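Local structure of PTS-dependent dihydroxyacetone kinase operon regulatory protein (Escherichia coli, 4LRZ) at residues P290-T294 with Q295-F299; Q244-I248 with T249-T253; N203-N206 with A207-S211; L188-T191 with D192-A196. The protein activates transcription of the dhaKLM operon from a sigma-70 promoter and represses its own expression, the chain here being its N-terminal, probably sensory, part. One frame throughout, in Å; residues are numbered along the deposited sequence.

Interaction 1 (P290-T294 with Q295-F299)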
ATOM      1  N   PRO F 290      16.215 -16.388 -21.261  1.00 51.86           N
ATOM      2  CA  PRO F 290      16.684 -15.423 -20.241  1.00 51.62           C
ATOM      3  C   PRO F 290      15.617 -14.403 -19.931  1.00 51.04           C
ATOM      4  O   PRO F 290      14.855 -14.030 -20.827  1.00 51.08           O
ATOM      5  CB  PRO F 290      17.861 -14.708 -20.938  1.00 53.10           C
ATOM      6  CG  PRO F 290      18.267 -15.628 -22.085  1.00 53.90           C
ATOM      7  CD  PRO F 290      16.993 -16.309 -22.517  1.00 52.93           C
ATOM      8  N   ILE F 291      15.554 -13.952 -18.682  1.00 50.86           N
ATOM      9  CA  ILE F 291      14.705 -12.813 -18.316  1.00 51.09           C
ATOM     10  C   ILE F 291      15.595 -11.798 -17.638  1.00 52.08           C
ATOM     11  O   ILE F 291      16.164 -12.074 -16.573  1.00 52.61           O
ATOM     12  CB  ILE F 291      13.575 -13.192 -17.322  1.00 49.44           C
ATOM     13  CG1 ILE F 291      12.645 -14.258 -17.893  1.00 49.19           C
ATOM     14  CG2 ILE F 291      12.759 -11.944 -16.907  1.00 49.60           C
ATOM     15  CD1 ILE F 291      11.794 -14.960 -16.789  1.00 46.66           C
ATOM     16  N   ILE F 292      15.699 -10.619 -18.228  1.00 53.22           N
ATOM     17  CA  ILE F 292      16.719  -9.657 -17.825  1.00 54.44           C
ATOM     18  C   ILE F 292      16.039  -8.537 -17.072  1.00 54.28           C
ATOM     19  O   ILE F 292      15.153  -7.877 -17.613  1.00 54.21           O
ATOM     20  CB  ILE F 292      17.510  -9.140 -19.064  1.00 56.69           C
ATOM     21  CG1 ILE F 292      18.147 -10.333 -19.801  1.00 58.10           C
ATOM     22  CG2 ILE F 292      18.574  -8.063 -18.645  1.00 57.32           C
ATOM     23  CD1 ILE F 292      18.292 -10.150 -21.318  1.00 62.76           C
ATOM     24  N   GLU F 293      16.412  -8.352 -15.811  1.00 53.81           N
ATOM     25  CA  GLU F 293      15.711  -7.399 -14.943  1.00 54.35           C
ATOM     26  C   GLU F 293      16.742  -6.559 -14.206  1.00 56.21           C
ATOM     27  O   GLU F 293      17.910  -6.944 -14.130  1.00 57.11           O
ATOM     28  CB  GLU F 293      14.808  -8.138 -13.928  1.00 52.15           C
ATOM     29  CG  GLU F 293      13.507  -8.741 -14.506  1.00 51.21           C
ATOM     30  CD  GLU F 293      12.717  -9.607 -13.475  1.00 49.92           C
ATOM     31  OE1 GLU F 293      13.115 -10.782 -13.279  1.00 48.52           O
ATOM     32  OE2 GLU F 293      11.709  -9.118 -12.888  1.00 45.61           O
ATOM     33  N   THR F 294      16.333  -5.431 -13.642  1.00 57.49           N
ATOM     34  CA  THR F 294      17.292  -4.614 -12.889  1.00 60.63           C
ATOM     35  C   THR F 294      18.081  -5.473 -11.875  1.00 60.31           C
ATOM     36  O   THR F 294      19.307  -5.343 -11.780  1.00 62.22           O
ATOM     37  CB  THR F 294      16.627  -3.362 -12.224  1.00 61.66           C
ATOM     38  OG1 THR F 294      15.757  -3.770 -11.163  1.00 60.86           O
ATOM     39  CG2 THR F 294      15.788  -2.588 -13.264  1.00 63.50           C
ATOM     40  N   GLN F 295      17.403  -6.392 -11.180  1.00 58.01           N
ATOM     41  CA  GLN F 295      18.080  -7.172 -10.111  1.00 58.08           C
ATOM     42  C   GLN F 295      18.961  -8.371 -10.514  1.00 57.04           C
ATOM     43  O   GLN F 295      19.556  -9.021  -9.638  1.00 57.59           O
ATOM     44  CB  GLN F 295      17.121  -7.576  -8.971  1.00 56.57           C
ATOM     45  CG  GLN F 295      15.823  -8.155  -9.428  1.00 55.77           C
ATOM     46  CD  GLN F 295      14.769  -7.078  -9.587  1.00 57.66           C
ATOM     47  OE1 GLN F 295      14.295  -6.804 -10.697  1.00 57.85           O
ATOM     48  NE2 GLN F 295      14.409  -6.442  -8.475  1.00 57.00           N
ATOM     49  N   GLY F 296      19.059  -8.653 -11.808  1.00 55.61           N
ATOM     50  CA  GLY F 296      19.799  -9.814 -12.287  1.00 54.30           C
ATOM     51  C   GLY F 296      19.046 -10.556 -13.390  1.00 52.87           C
ATOM     52  O   GLY F 296      17.964 -10.142 -13.843  1.00 51.26           O
ATOM     53  N   THR F 297      19.619 -11.663 -13.834  1.00 51.97           N
ATOM     54  CA  THR F 297      18.983 -12.434 -14.881  1.00 50.74           C
ATOM     55  C   THR F 297      18.332 -13.651 -14.260  1.00 48.86           C
ATOM     56  O   THR F 297      18.918 -14.288 -13.405  1.00 50.17           O
ATOM     57  CB  THR F 297      19.996 -12.844 -15.989  1.00 51.70           C
ATOM     58  OG1 THR F 297      20.757 -11.689 -16.361  1.00 52.87           O
ATOM     59  CG2 THR F 297      19.280 -13.409 -17.224  1.00 50.27           C
ATOM     60  N   SER F 298      17.099 -13.917 -14.672  1.00 46.68           N
ATOM     61  CA  SER F 298      16.350 -15.106 -14.329  1.00 44.48           C
ATOM     62  C   SER F 298      16.226 -15.926 -15.612  1.00 44.67           C
ATOM     63  O   SER F 298      16.444 -15.390 -16.726  1.00 44.40           O
ATOM     64  CB  SER F 298      14.949 -14.721 -13.846  1.00 43.05           C
ATOM     65  OG  SER F 298      14.994 -14.171 -12.551  1.00 44.05           O
ATOM     66  N   PHE F 299      15.841 -17.201 -15.461  1.00 43.86           N
ATOM     67  CA  PHE F 299      15.755 -18.113 -16.588  1.00 44.37           C
ATOM     68  C   PHE F 299      14.486 -18.920 -16.634  1.00 43.70           C
ATOM     69  O   PHE F 299      13.912 -19.249 -15.610  1.00 43.54           O
ATOM     70  CB  PHE F 299      16.964 -19.041 -16.610  1.00 45.17           C
ATOM     71  CG  PHE F 299      18.263 -18.319 -16.848  1.00 47.20           C
ATOM     72  CD1 PHE F 299      18.675 -18.008 -18.150  1.00 47.59           C
ATOM     73  CD2 PHE F 299      19.063 -17.915 -15.768  1.00 48.69           C
ATOM     74  CE1 PHE F 299      19.876 -17.333 -18.379  1.00 48.63           C
ATOM     75  CE2 PHE F 299      20.282 -17.224 -15.988  1.00 50.12           C
ATOM     76  CZ  PHE F 299      20.682 -16.933 -17.297  1.00 47.55           C
TER

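Interaction 2 (Q244-I248 with T249-T253)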
ATOM      1  N   GLN F 244      10.735 -26.553  -5.370  1.00 45.21           N
ATOM      2  CA  GLN F 244      10.488 -25.126  -5.476  1.00 43.21           C
ATOM      3  C   GLN F 244      11.071 -24.344  -4.279  1.00 41.89           C
ATOM      4  O   GLN F 244      10.990 -24.782  -3.157  1.00 40.77           O
ATOM      5  CB  GLN F 244       9.010 -24.833  -5.760  1.00 42.99           C
ATOM      6  CG  GLN F 244       8.095 -25.904  -5.299  1.00 48.32           C
ATOM      7  CD  GLN F 244       7.746 -26.923  -6.385  1.00 47.44           C
ATOM      8  OE1 GLN F 244       6.871 -26.697  -7.225  1.00 45.97           O
ATOM      9  NE2 GLN F 244       8.413 -28.049  -6.348  1.00 49.57           N
ATOM     10  N   GLY F 245      11.713 -23.220  -4.550  1.00 40.41           N
ATOM     11  CA  GLY F 245      12.369 -22.480  -3.498  1.00 41.27           C
ATOM     12  C   GLY F 245      13.741 -22.998  -3.080  1.00 43.49           C
ATOM     13  O   GLY F 245      14.347 -22.442  -2.168  1.00 44.06           O
ATOM     14  N   ARG F 246      14.237 -24.061  -3.709  1.00 44.72           N
ATOM     15  CA  ARG F 246      15.607 -24.538  -3.439  1.00 47.92           C
ATOM     16  C   ARG F 246      16.546 -24.205  -4.597  1.00 47.78           C
ATOM     17  O   ARG F 246      16.109 -24.008  -5.753  1.00 45.96           O
ATOM     18  CB  ARG F 246      15.660 -26.038  -3.217  1.00 49.50           C
ATOM     19  CG  ARG F 246      14.610 -26.582  -2.278  1.00 54.41           C
ATOM     20  CD  ARG F 246      15.191 -27.590  -1.282  1.00 62.30           C
ATOM     21  NE  ARG F 246      16.056 -28.613  -1.881  1.00 68.87           N
ATOM     22  CZ  ARG F 246      17.320 -28.861  -1.514  1.00 72.34           C
ATOM     23  NH1 ARG F 246      17.897 -28.155  -0.546  1.00 73.99           N
ATOM     24  NH2 ARG F 246      18.019 -29.820  -2.117  1.00 72.64           N
ATOM     25  N   ALA F 247      17.827 -24.145  -4.271  1.00 49.52           N
ATOM     26  CA  ALA F 247      18.872 -23.927  -5.259  1.00 51.11           C
ATOM     27  C   ALA F 247      18.763 -24.953  -6.374  1.00 51.83           C
ATOM     28  O   ALA F 247      18.687 -26.171  -6.141  1.00 52.63           O
ATOM     29  CB  ALA F 247      20.250 -23.975  -4.608  1.00 52.33           C
ATOM     30  N   ILE F 248      18.729 -24.454  -7.592  1.00 52.36           N
ATOM     31  CA  ILE F 248      18.712 -25.337  -8.737  1.00 54.87           C
ATOM     32  C   ILE F 248      20.020 -26.154  -8.875  1.00 58.67           C
ATOM     33  O   ILE F 248      19.993 -27.281  -9.374  1.00 59.39           O
ATOM     34  CB  ILE F 248      18.326 -24.586 -10.042  1.00 53.09           C
ATOM     35  CG1 ILE F 248      17.944 -25.616 -11.106  1.00 53.31           C
ATOM     36  CG2 ILE F 248      19.471 -23.658 -10.490  1.00 53.32           C
ATOM     37  CD1 ILE F 248      16.659 -25.379 -11.802  1.00 52.08           C
ATOM     38  N   THR F 249      21.145 -25.603  -8.402  1.00 62.47           N
ATOM     39  CA  THR F 249      22.423 -26.321  -8.484  1.00 67.03           C
ATOM     40  C   THR F 249      22.320 -27.603  -7.679  1.00 69.96           C
ATOM     41  O   THR F 249      22.762 -28.659  -8.140  1.00 71.93           O
ATOM     42  CB  THR F 249      23.663 -25.504  -7.991  1.00 68.35           C
ATOM     43  OG1 THR F 249      23.412 -24.960  -6.686  1.00 67.77           O
ATOM     44  CG2 THR F 249      24.068 -24.388  -9.004  1.00 68.22           C
ATOM     45  N   GLU F 250      21.718 -27.529  -6.491  1.00 71.41           N
ATOM     46  CA  GLU F 250      21.513 -28.741  -5.699  1.00 73.85           C
ATOM     47  C   GLU F 250      20.253 -29.533  -6.071  1.00 73.36           C
ATOM     48  O   GLU F 250      19.875 -30.461  -5.369  1.00 74.54           O
ATOM     49  CB  GLU F 250      21.633 -28.485  -4.184  1.00 74.97           C
ATOM     50  CG  GLU F 250      20.656 -27.493  -3.575  1.00 75.47           C
ATOM     51  CD  GLU F 250      21.278 -26.737  -2.392  1.00 79.08           C
ATOM     52  OE1 GLU F 250      20.602 -26.611  -1.345  1.00 78.61           O
ATOM     53  OE2 GLU F 250      22.446 -26.278  -2.514  1.00 79.62           O
ATOM     54  N   LEU F 251      19.621 -29.195  -7.189  1.00 72.77           N
ATOM     55  CA  LEU F 251      18.500 -30.004  -7.652  1.00 72.94           C
ATOM     56  C   LEU F 251      18.897 -30.951  -8.767  1.00 74.65           C
ATOM     57  O   LEU F 251      18.621 -32.143  -8.694  1.00 75.86           O
ATOM     58  CB  LEU F 251      17.302 -29.150  -8.047  1.00 70.66           C
ATOM     59  CG  LEU F 251      16.500 -28.667  -6.829  1.00 69.68           C
ATOM     60  CD1 LEU F 251      15.490 -27.609  -7.232  1.00 64.18           C
ATOM     61  CD2 LEU F 251      15.833 -29.827  -6.065  1.00 69.34           C
ATOM     62  N   LEU F 252      19.558 -30.424  -9.787  1.00 75.44           N
ATOM     63  CA  LEU F 252      20.033 -31.257 -10.883  1.00 77.54           C
ATOM     64  C   LEU F 252      21.329 -30.713 -11.464  1.00 78.61           C
ATOM     65  O   LEU F 252      21.645 -29.532 -11.283  1.00 77.83           O
ATOM     66  CB  LEU F 252      18.950 -31.423 -11.966  1.00 76.64           C
ATOM     67  CG  LEU F 252      18.728 -30.389 -13.067  1.00 75.55           C
ATOM     68  CD1 LEU F 252      17.475 -30.769 -13.800  1.00 76.04           C
ATOM     69  CD2 LEU F 252      18.593 -28.980 -12.511  1.00 74.79           C
ATOM     70  N   THR F 253      22.082 -31.577 -12.146  1.00 80.74           N
ATOM     71  CA  THR F 253      23.297 -31.128 -12.823  1.00 82.19           C
ATOM     72  C   THR F 253      22.977 -30.768 -14.260  1.00 81.75           C
ATOM     73  O   THR F 253      22.361 -31.543 -15.003  1.00 81.81           O
ATOM     74  CB  THR F 253      24.446 -32.150 -12.729  1.00 84.70           C
ATOM     75  OG1 THR F 253      24.767 -32.360 -11.349  1.00 85.34           O
ATOM     76  CG2 THR F 253      25.705 -31.635 -13.453  1.00 85.87           C
TER

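Interaction 3 (N203-N206 with A207-S211)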
ATOM      1  N   ASN F 203      -2.664 -16.730 -10.652  1.00 30.29           N
ATOM      2  CA  ASN F 203      -3.658 -17.653 -11.236  1.00 31.74           C
ATOM      3  C   ASN F 203      -3.457 -17.879 -12.750  1.00 32.81           C
ATOM      4  O   ASN F 203      -3.471 -19.014 -13.241  1.00 33.28           O
ATOM      5  CB  ASN F 203      -5.080 -17.143 -10.952  1.00 31.84           C
ATOM      6  CG  ASN F 203      -5.515 -17.400  -9.531  1.00 31.11           C
ATOM      7  OD1 ASN F 203      -4.947 -18.232  -8.869  1.00 28.71           O
ATOM      8  ND2 ASN F 203      -6.561 -16.722  -9.082  1.00 32.36           N
ATOM      9  N   GLN F 204      -3.252 -16.785 -13.493  1.00 33.59           N
ATOM     10  CA  GLN F 204      -2.925 -16.866 -14.921  1.00 32.91           C
ATOM     11  C   GLN F 204      -1.681 -17.686 -15.117  1.00 32.69           C
ATOM     12  O   GLN F 204      -1.611 -18.610 -15.962  1.00 32.97           O
ATOM     13  CB  GLN F 204      -2.718 -15.467 -15.495  1.00 33.29           C
ATOM     14  CG  GLN F 204      -4.020 -14.650 -15.665  1.00 34.65           C
ATOM     15  CD  GLN F 204      -3.730 -13.133 -15.867  1.00 38.17           C
ATOM     16  OE1 GLN F 204      -2.683 -12.622 -15.457  1.00 36.85           O
ATOM     17  NE2 GLN F 204      -4.654 -12.428 -16.533  1.00 38.46           N
ATOM     18  N   LEU F 205      -0.685 -17.404 -14.296  1.00 31.33           N
ATOM     19  CA  LEU F 205       0.573 -18.098 -14.496  1.00 31.61           C
ATOM     20  C   LEU F 205       0.457 -19.600 -14.189  1.00 32.18           C
ATOM     21  O   LEU F 205       0.959 -20.462 -14.960  1.00 33.05           O
ATOM     22  CB  LEU F 205       1.661 -17.420 -13.676  1.00 30.50           C
ATOM     23  CG  LEU F 205       3.038 -18.034 -13.812  1.00 33.13           C
ATOM     24  CD1 LEU F 205       3.458 -18.128 -15.317  1.00 33.68           C
ATOM     25  CD2 LEU F 205       3.985 -17.170 -13.018  1.00 33.11           C
ATOM     26  N   ASN F 206      -0.230 -19.918 -13.090  1.00 31.62           N
ATOM     27  CA  ASN F 206      -0.398 -21.313 -12.674  1.00 32.82           C
ATOM     28  C   ASN F 206      -1.228 -22.140 -13.617  1.00 33.53           C
ATOM     29  O   ASN F 206      -0.813 -23.235 -13.984  1.00 34.46           O
ATOM     30  CB  ASN F 206      -0.881 -21.425 -11.229  1.00 33.09           C
ATOM     31  CG  ASN F 206       0.227 -21.091 -10.250  1.00 35.18           C
ATOM     32  OD1 ASN F 206       1.400 -21.265 -10.568  1.00 37.35           O
ATOM     33  ND2 ASN F 206      -0.124 -20.597  -9.078  1.00 37.38           N
ATOM     34  N   ALA F 207      -2.356 -21.587 -14.052  1.00 33.49           N
ATOM     35  CA  ALA F 207      -3.197 -22.219 -15.047  1.00 34.28           C
ATOM     36  C   ALA F 207      -2.427 -22.449 -16.351  1.00 35.37           C
ATOM     37  O   ALA F 207      -2.524 -23.516 -16.942  1.00 36.95           O
ATOM     38  CB  ALA F 207      -4.463 -21.393 -15.270  1.00 34.13           C
ATOM     39  N   LEU F 208      -1.638 -21.479 -16.803  1.00 35.22           N
ATOM     40  CA  LEU F 208      -0.823 -21.704 -17.994  1.00 36.46           C
ATOM     41  C   LEU F 208       0.072 -22.908 -17.782  1.00 36.52           C
ATOM     42  O   LEU F 208       0.061 -23.815 -18.597  1.00 37.77           O
ATOM     43  CB  LEU F 208       0.024 -20.471 -18.362  1.00 36.26           C
ATOM     44  CG  LEU F 208       0.647 -20.276 -19.751  1.00 39.41           C
ATOM     45  CD1 LEU F 208      -0.315 -20.668 -20.882  1.00 40.48           C
ATOM     46  CD2 LEU F 208       1.082 -18.790 -19.920  1.00 38.91           C
ATOM     47  N   LEU F 209       0.839 -22.901 -16.700  1.00 36.80           N
ATOM     48  CA  LEU F 209       1.759 -23.991 -16.361  1.00 38.32           C
ATOM     49  C   LEU F 209       1.104 -25.392 -16.250  1.00 41.08           C
ATOM     50  O   LEU F 209       1.668 -26.367 -16.725  1.00 41.64           O
ATOM     51  CB  LEU F 209       2.520 -23.679 -15.068  1.00 36.74           C
ATOM     52  CG  LEU F 209       3.443 -22.452 -15.148  1.00 36.64           C
ATOM     53  CD1 LEU F 209       3.737 -21.987 -13.746  1.00 34.21           C
ATOM     54  CD2 LEU F 209       4.735 -22.803 -15.885  1.00 34.56           C
ATOM     55  N   GLU F 210      -0.065 -25.485 -15.632  1.00 42.72           N
ATOM     56  CA  GLU F 210      -0.736 -26.767 -15.498  1.00 46.97           C
ATOM     57  C   GLU F 210      -1.290 -27.311 -16.812  1.00 48.98           C
ATOM     58  O   GLU F 210      -1.364 -28.528 -16.975  1.00 50.60           O
ATOM     59  CB  GLU F 210      -1.879 -26.689 -14.503  1.00 47.69           C
ATOM     60  CG  GLU F 210      -1.437 -26.210 -13.124  1.00 51.91           C
ATOM     61  CD  GLU F 210      -2.630 -25.814 -12.217  1.00 57.79           C
ATOM     62  OE1 GLU F 210      -3.810 -25.964 -12.636  1.00 60.84           O
ATOM     63  OE2 GLU F 210      -2.372 -25.348 -11.084  1.00 59.06           O
ATOM     64  N   SER F 211      -1.696 -26.429 -17.725  1.00 49.25           N
ATOM     65  CA  SER F 211      -2.411 -26.879 -18.916  1.00 51.66           C
ATOM     66  C   SER F 211      -1.591 -26.922 -20.194  1.00 51.33           C
ATOM     67  O   SER F 211      -2.051 -27.456 -21.205  1.00 53.87           O
ATOM     68  CB  SER F 211      -3.719 -26.100 -19.116  1.00 52.29           C
ATOM     69  OG  SER F 211      -3.467 -24.712 -19.197  1.00 54.17           O
TER

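Interaction 4 (L188-T191 with D192-A196)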
ATOM      1  N   LEU F 188      -4.163   1.646   2.645  1.00 31.14           N
ATOM      2  CA  LEU F 188      -4.236   0.283   3.053  1.00 32.46           C
ATOM      3  C   LEU F 188      -5.261  -0.466   2.204  1.00 33.23           C
ATOM      4  O   LEU F 188      -5.086  -1.644   1.960  1.00 34.13           O
ATOM      5  CB  LEU F 188      -4.584   0.198   4.502  1.00 31.91           C
ATOM      6  CG  LEU F 188      -3.558  -0.095   5.599  1.00 34.26           C
ATOM      7  CD1 LEU F 188      -2.161  -0.453   5.185  1.00 31.06           C
ATOM      8  CD2 LEU F 188      -3.636   0.972   6.690  1.00 32.82           C
ATOM      9  N   LEU F 189      -6.321   0.210   1.758  1.00 34.38           N
ATOM     10  CA  LEU F 189      -7.296  -0.434   0.882  1.00 37.05           C
ATOM     11  C   LEU F 189      -6.619  -0.688  -0.449  1.00 38.36           C
ATOM     12  O   LEU F 189      -6.786  -1.741  -1.050  1.00 40.48           O
ATOM     13  CB  LEU F 189      -8.563   0.397   0.690  1.00 36.04           C
ATOM     14  CG  LEU F 189      -9.472   0.543   1.929  1.00 37.35           C
ATOM     15  CD1 LEU F 189     -10.518   1.647   1.679  1.00 36.46           C
ATOM     16  CD2 LEU F 189     -10.159  -0.766   2.327  1.00 34.58           C
ATOM     17  N   LEU F 190      -5.819   0.258  -0.886  1.00 38.79           N
ATOM     18  CA  LEU F 190      -5.022   0.076  -2.084  1.00 40.65           C
ATOM     19  C   LEU F 190      -4.021  -1.093  -2.001  1.00 41.25           C
ATOM     20  O   LEU F 190      -3.844  -1.827  -3.005  1.00 41.71           O
ATOM     21  CB  LEU F 190      -4.278   1.378  -2.387  1.00 41.48           C
ATOM     22  CG  LEU F 190      -3.352   1.383  -3.592  1.00 44.56           C
ATOM     23  CD1 LEU F 190      -4.202   1.333  -4.834  1.00 48.15           C
ATOM     24  CD2 LEU F 190      -2.503   2.680  -3.569  1.00 49.40           C
ATOM     25  N   THR F 191      -3.387  -1.286  -0.835  1.00 44.59           N
ATOM     26  CA  THR F 191      -2.447  -2.393  -0.729  1.00 44.21           C
ATOM     27  C   THR F 191      -3.183  -3.743  -0.711  1.00 42.96           C
ATOM     28  O   THR F 191      -2.697  -4.677  -1.312  1.00 40.92           O
ATOM     29  CB  THR F 191      -1.381  -2.286   0.412  1.00 44.98           C
ATOM     30  OG1 THR F 191      -1.933  -2.749   1.639  1.00 45.58           O
ATOM     31  CG2 THR F 191      -0.908  -0.878   0.610  1.00 44.99           C
ATOM     32  N   ASP F 192      -4.364  -3.821  -0.089  1.00 43.48           N
ATOM     33  CA  ASP F 192      -5.215  -5.034  -0.191  1.00 44.02           C
ATOM     34  C   ASP F 192      -5.514  -5.348  -1.661  1.00 42.57           C
ATOM     35  O   ASP F 192      -5.447  -6.505  -2.100  1.00 41.92           O
ATOM     36  CB  ASP F 192      -6.550  -4.898   0.570  1.00 46.36           C
ATOM     37  CG  ASP F 192      -6.436  -5.231   2.081  1.00 51.86           C
ATOM     38  OD1 ASP F 192      -5.370  -5.718   2.528  1.00 59.34           O
ATOM     39  OD2 ASP F 192      -7.413  -4.998   2.836  1.00 58.85           O
ATOM     40  N   SER F 193      -5.839  -4.316  -2.424  1.00 42.26           N
ATOM     41  CA  SER F 193      -6.210  -4.540  -3.816  1.00 41.95           C
ATOM     42  C   SER F 193      -4.989  -4.864  -4.709  1.00 39.42           C
ATOM     43  O   SER F 193      -5.096  -5.635  -5.645  1.00 38.56           O
ATOM     44  CB  SER F 193      -7.086  -3.404  -4.341  1.00 43.57           C
ATOM     45  OG  SER F 193      -6.349  -2.457  -5.071  1.00 48.08           O
ATOM     46  N   LEU F 194      -3.807  -4.369  -4.340  1.00 37.86           N
ATOM     47  CA  LEU F 194      -2.588  -4.714  -5.088  1.00 35.94           C
ATOM     48  C   LEU F 194      -2.230  -6.192  -4.925  1.00 33.62           C
ATOM     49  O   LEU F 194      -1.848  -6.828  -5.883  1.00 32.04           O
ATOM     50  CB  LEU F 194      -1.411  -3.811  -4.700  1.00 34.89           C
ATOM     51  CG  LEU F 194      -1.573  -2.364  -5.136  1.00 38.97           C
ATOM     52  CD1 LEU F 194      -0.573  -1.437  -4.428  1.00 39.17           C
ATOM     53  CD2 LEU F 194      -1.483  -2.230  -6.650  1.00 40.08           C
ATOM     54  N   LEU F 195      -2.365  -6.701  -3.707  1.00 33.90           N
ATOM     55  CA  LEU F 195      -2.132  -8.099  -3.369  1.00 33.66           C
ATOM     56  C   LEU F 195      -3.141  -9.005  -4.077  1.00 33.45           C
ATOM     57  O   LEU F 195      -2.778 -10.023  -4.651  1.00 32.30           O
ATOM     58  CB  LEU F 195      -2.188  -8.286  -1.854  1.00 34.85           C
ATOM     59  CG  LEU F 195      -0.937  -7.947  -1.010  1.00 37.02           C
ATOM     60  CD1 LEU F 195      -1.278  -7.735   0.503  1.00 37.02           C
ATOM     61  CD2 LEU F 195       0.158  -9.021  -1.165  1.00 33.56           C
ATOM     62  N   ALA F 196      -4.400  -8.602  -4.095  1.00 34.94           N
ATOM     63  CA  ALA F 196      -5.404  -9.308  -4.898  1.00 36.30           C
ATOM     64  C   ALA F 196      -5.057  -9.282  -6.417  1.00 36.70           C
ATOM     65  O   ALA F 196      -5.161 -10.309  -7.097  1.00 37.55           O
ATOM     66  CB  ALA F 196      -6.833  -8.751  -4.602  1.00 36.98           C
TER

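Interaction 1 (P290-T294 with Q295-F299)
I291 and S298 face each other as an antiparallel hydrogen-bonded pair, I291 N giving its hydrogen to S298 O at 2.6 Å while S298 N returns a bond to I291 O at 2.8 Å. One rung further, E293 and G296 form the second such pair, with E293 N bonded to G296 O. In return, G296 N sits above the carbonyl plane of E293 O, 55° out of it, as the chain closes a type I turn from E293 to G296. Between the rungs, T297 CA approaches I291 O at 3.3 Å in a CA-H...O contact.

On the face carrying P290, I292, T297 and F299 the packing is apolar. T297 CG2, anti to its own backbone N (chi1 -48° for OG1), lies beside I292 CG1 at 4.2 Å, the two side chains running the same way. F299 brings its ring obliquely to the proline, CD1 lying 3.9 Å from P290 CA, and W219 of the neighbouring strand meets the same ring.

The other face belongs to I291, E293 and S298. The amide of Q295, bent at chi2 (-91°), folds back from the turn and brings OE1 to 3.5 Å from E293 CB. The carboxylate of E293 extends to the second subunit, where OE2 meets R200 in a salt bridge and N203 in a hydrogen bond; A207 of that subunit packs on I291. This is a two-residue beta hairpin joining strands 281-293 and 296-304 of the PAS-fold sheet, with the face of I291, E293 and S298, and Q295 of the turn, against the second subunit.

Interaction 2 (Q244-I248 with T249-T253)
R246 reaches over the turn to E250 in a salt bridge, within the irregular loop of the PAS fold between helix 230-235 and helix 256-264. From CB the arginine passes L251, whose CD1 lies 4.3 Å from R246 CB. The chain then bends at chi2 and again at chi3, bringing the guanidinium to the glutamate. At its end NH1 stands 3.2 Å from E250 OE1, and NH2 runs beside E250 CG and the backbone oxygen of that residue. The two side chains cross at about a right angle, with the guanidinium and carboxylate planes 47° apart, so the charges meet through a single nitrogen and oxygen instead of a flat, two-pronged pair.

The glutamate owes its place to chi1 of 60°, which puts CG between its backbone N and carbonyl carbon and lays the stem across A247; A247 CB is 3.7 Å from E250 CD. The A247 methyl thus packs against both the glutamate stem and its carboxyl carbon.

On the inner side, I248 is buried against I217 and W219 of strand 215-219 and L225 of strand 225-228. Its CG1, anti to the backbone N (chi1 -164°), runs alongside the leucine four residues on, 3.7 Å from L252 CD2. One carbonyl ties the turn together: I248 O accepts L251 N at 2.9 Å from well above its plane, and L252 N at 3.2 Å nearly head-on to the oxygen.

Interaction 3 (N203-N206 with A207-S211)
L205 and L209, one helical turn apart, lean across each other on a buried face of helix 174-211. L205 carries CG anti to its backbone N (chi1 -179°), which swings the isobutyl group along the helix until CG is 4.0 Å from L209 CD1. L209 instead has CG anti to its carbonyl carbon (chi1 -64°), and this folds the branch back over the preceding turn, with CG only 3.2 Å from L205 O. The same methyl, L209 CD1, merely lies near N206 OD1, at 4.0 Å.

E210 adopts a similar first torsion and an extended stem, laying CG 3.2 Å from N206 O before its carboxylate leaves the contact to pair with K289 of the second subunit. Backbone bonds from i+4 amides to N203, Q204, L205 and N206 run beneath these side chains. L205 and L209 both pack on L208 of the second subunit, and L208 on L205 there, consistent with a parallel pairing of the two helices. S211 OG turns inward onto A207 O at 2.7 Å, while S211 N reaches that oxygen from the opposite face of its plane; this is the last turn of the long linker helix where it enters the PAS fold.

Interaction 4 (L188-T191 with D192-A196)
L194 folds over the carbonyl of L190, its CG 3.2 Å from L190 O, and the two side chains overlap obliquely one helical turn apart. CG of L190 stands anti to the backbone N (chi1 178°), directing the branch along the helix to within 4.0 Å of L194 CD1, whereas L194 turns CG anti to its carbonyl carbon and so leans back to meet it. L190 O thereby lies under a leucine stem while accepting L194 N at 2.9 Å; S193 OG adds a weak bond to it at 3.3 Å.

In T191 a chi1 of 84° sets OG1 between the backbone N and the carbonyl carbon, turning it back to give a weak hydrogen bond to L188 O at 3.4 Å, an oxygen that also takes the amide of D192 at 3.1 Å. D192 OD2 forms a salt bridge with a basic side chain of the chain of another protein.

T191 packs on T191 of the second subunit, L194 on that same threonine and L195 on L194 there, while L188 and L189 also touch helix 51-66 of their own chain. The self-contact of T191, flanked by leucine contacts, is characteristic of a symmetric parallel helical dimer interface, formed here by the long helix that connects the GAF and PAS domains.

How the interactions relate
Interactions 3 and 4 lie on the same long helix, 174-211, with centres 23 Å apart, and both set leucines against the second subunit; interaction 4 is buried and lies close to the centre of the chain, whereas interactions 1, 2 and 3 are partly buried. Interactions 1 and 2 belong to the PAS fold with interaction 3, but the hairpin is held by cross-strand backbone bonds and the irregular turn by one doubly used carbonyl and a salt bridge. Interactions 1 and 3 are complementary across the dimer: the E293 carboxylate and N203 ND2 serve the subunit contact, whereas the R246 and E250 pair is made within one chain.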